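Local coordinates for cell surface protein (Putative S-layer protein) (Clostridioides difficile R20291, PDB 5NJL), which shows cell adhesion in vitro, has an extended three-domain fold and is probably a component of the cell-wall S-layer, at residues K20-M25 with E59-V64. Sequence-based numbering, arbitrary orientation. Where two conformers were deposited one is given.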
loop_
_atom_site.group_PDB
_atom_site.type_symbol
_atom_site.label_atom_id
_atom_site.label_comp_id
_atom_site.label_asym_id
_atom_site.label_seq_id
_atom_site.Cartn_x
_atom_site.Cartn_y
_atom_site.Cartn_z
ATOM N N LYS A 20 -10.867 14.948 -2.863
ATOM C CA LYS A 20 -9.716 14.233 -2.286
ATOM C C LYS A 20 -8.683 13.842 -3.338
ATOM O O LYS A 20 -7.492 14.043 -3.126
ATOM C CB LYS A 20 -10.171 12.997 -1.508
ATOM C CG LYS A 20 -10.917 13.352 -0.224
ATOM C CD LYS A 20 -11.218 12.110 0.624
ATOM C CE LYS A 20 -11.645 12.467 2.048
ATOM N NZ LYS A 20 -13.106 12.754 2.112
ATOM N N VAL A 21 -9.130 13.304 -4.467
ATOM C CA VAL A 21 -8.213 12.886 -5.531
ATOM C C VAL A 21 -7.507 14.098 -6.171
ATOM O O VAL A 21 -6.327 14.014 -6.548
ATOM C CB VAL A 21 -8.916 12.031 -6.572
ATOM C CG1 VAL A 21 -7.997 11.678 -7.731
ATOM C CG2 VAL A 21 -9.418 10.760 -5.929
ATOM N N ARG A 22 -8.206 15.221 -6.277
ATOM C CA ARG A 22 -7.577 16.447 -6.773
ATOM C C ARG A 22 -6.366 16.801 -5.908
ATOM O O ARG A 22 -5.267 17.106 -6.445
ATOM C CB ARG A 22 -8.573 17.626 -6.825
ATOM C CG ARG A 22 -7.951 18.978 -7.207
ATOM C CD ARG A 22 -8.891 20.184 -7.036
ATOM N NE ARG A 22 -10.050 20.148 -7.951
ATOM C CZ ARG A 22 -11.335 19.993 -7.583
ATOM N NH1 ARG A 22 -12.283 19.960 -8.501
ATOM N NH2 ARG A 22 -11.693 19.854 -6.310
ATOM N N ASP A 23 -6.554 16.746 -4.585
ATOM C CA ASP A 23 -5.456 17.060 -3.667
ATOM C C ASP A 23 -4.299 16.049 -3.782
ATOM O O ASP A 23 -3.131 16.457 -3.783
ATOM C CB ASP A 23 -5.969 17.226 -2.225
ATOM C CG ASP A 23 -6.899 18.445 -2.057
ATOM O OD1 ASP A 23 -6.890 19.364 -2.915
ATOM O OD2 ASP A 23 -7.645 18.482 -1.056
ATOM N N LEU A 24 -4.610 14.756 -3.921
ATOM C CA LEU A 24 -3.590 13.724 -4.121
ATOM C C LEU A 24 -2.804 13.940 -5.388
ATOM O O LEU A 24 -1.580 13.787 -5.397
ATOM C CB LEU A 24 -4.198 12.326 -4.186
ATOM C CG LEU A 24 -4.839 11.799 -2.888
ATOM C CD1 LEU A 24 -5.409 10.443 -3.192
ATOM C CD2 LEU A 24 -3.866 11.746 -1.709
ATOM N N MET A 25 -3.509 14.273 -6.467
ATOM C CA MET A 25 -2.855 14.426 -7.777
ATOM C C MET A 25 -1.947 15.662 -7.831
ATOM O O MET A 25 -1.047 15.713 -8.661
ATOM C CB MET A 25 -3.882 14.462 -8.911
ATOM C CG MET A 25 -4.583 13.133 -9.124
ATOM S SD MET A 25 -5.738 13.084 -10.511
ATOM C CE MET A 25 -4.634 12.816 -11.897
ATOM N N GLU A 59 -9.874 14.358 -16.105
ATOM C CA GLU A 59 -10.200 13.090 -16.739
ATOM C C GLU A 59 -11.209 12.290 -15.910
ATOM O O GLU A 59 -12.114 11.660 -16.476
ATOM C CB GLU A 59 -8.958 12.248 -17.000
ATOM C CG GLU A 59 -8.021 12.850 -18.028
ATOM C CD GLU A 59 -6.803 11.977 -18.223
ATOM O OE1 GLU A 59 -6.950 10.853 -18.744
ATOM O OE2 GLU A 59 -5.719 12.415 -17.825
ATOM N N LEU A 60 -11.044 12.321 -14.588
ATOM C CA LEU A 60 -11.983 11.657 -13.677
ATOM C C LEU A 60 -13.313 12.397 -13.641
ATOM O O LEU A 60 -14.365 11.774 -13.716
ATOM C CB LEU A 60 -11.400 11.533 -12.267
ATOM C CG LEU A 60 -12.357 11.044 -11.180
ATOM C CD1 LEU A 60 -12.806 9.638 -11.493
ATOM C CD2 LEU A 60 -11.663 11.113 -9.835
ATOM N N GLU A 61 -13.268 13.715 -13.494
ATOM C CA GLU A 61 -14.499 14.523 -13.488
ATOM C C GLU A 61 -15.350 14.304 -14.727
ATOM O O GLU A 61 -16.564 14.110 -14.614
ATOM C CB GLU A 61 -14.210 15.993 -13.306
ATOM C CG GLU A 61 -13.669 16.318 -11.948
ATOM C CD GLU A 61 -13.157 17.733 -11.848
ATOM O OE1 GLU A 61 -12.013 18.036 -12.327
ATOM O OE2 GLU A 61 -13.899 18.539 -11.257
ATOM N N LYS A 62 -14.728 14.297 -15.900
ATOM C CA LYS A 62 -15.466 14.036 -17.137
ATOM C C LYS A 62 -16.191 12.675 -17.140
ATOM O O LYS A 62 -17.342 12.570 -17.581
ATOM C CB LYS A 62 -14.552 14.128 -18.354
ATOM C CG LYS A 62 -15.299 14.194 -19.677
ATOM C CD LYS A 62 -14.350 14.355 -20.862
ATOM C CE LYS A 62 -15.127 14.194 -22.174
ATOM N NZ LYS A 62 -14.232 14.261 -23.361
ATOM N N LEU A 63 -15.503 11.643 -16.667
ATOM C CA LEU A 63 -16.045 10.299 -16.639
ATOM C C LEU A 63 -17.166 10.167 -15.614
ATOM O O LEU A 63 -18.191 9.560 -15.918
ATOM C CB LEU A 63 -14.941 9.262 -16.379
ATOM C CG LEU A 63 -13.982 9.039 -17.556
ATOM C CD1 LEU A 63 -12.707 8.318 -17.135
ATOM C CD2 LEU A 63 -14.655 8.241 -18.666
ATOM N N VAL A 64 -16.967 10.742 -14.428
ATOM C CA VAL A 64 -17.983 10.752 -13.366
ATOM C C VAL A 64 -19.222 11.506 -13.856
ATOM O O VAL A 64 -20.327 10.970 -13.792
ATOM C CB VAL A 64 -17.457 11.377 -12.063
ATOM C CG1 VAL A 64 -18.585 11.590 -11.051
ATOM C CG2 VAL A 64 -16.363 10.501 -11.453
#
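Arg22 and Glu61 reach for each other between helices 14-25 and 57-65, and Val21 meets Leu60 beside them. The two helices pack on a mixed beta-sheet, in one domain of an extended three-domain fold. They stand well apart here: the nearest CA atoms, of Val21 and Leu60, are 9.1 Å apart. Both touching pairs are side chain to side chain, and the contact is small, with 108 Å² buried in all. The inner layer is apolar. Val21 and Leu60 both point toward the opposite helix, and one methyl of each makes the approach, Val21 CG1 to Leu60 CD2 at 4.3 Å. This is a light touch. Both residues are buried, and each has further apolar neighbours. Leu60 also rests on Val44, Ile54 and Val75 of the sheet, while Val21 touches Ile57, one turn before Leu60. The outer layer is charged. Arg22 leaves its helix with CG anti to the backbone N (chi1 174°). Its chain stays extended through chi2 and then bends at chi3 (-66°), which carries the guanidinium over to helix 57-65. Glu61 comes from the other helix with its carboxylate, and the two side chains cross at a slant. The guanidinium and carboxylate planes are 78° apart, so the groups do not lie flat in a paired, two-pronged bridge. Arg22 NH2 forms a salt bridge to a sulfate ion, probably from the crystallisation liquor. The guanidinium thus has two anionic partners, one at each terminal nitrogen, and its link to the glutamate is a long, single salt bridge, Arg22 NH1 to Glu61 OE2 at 3.5 Å.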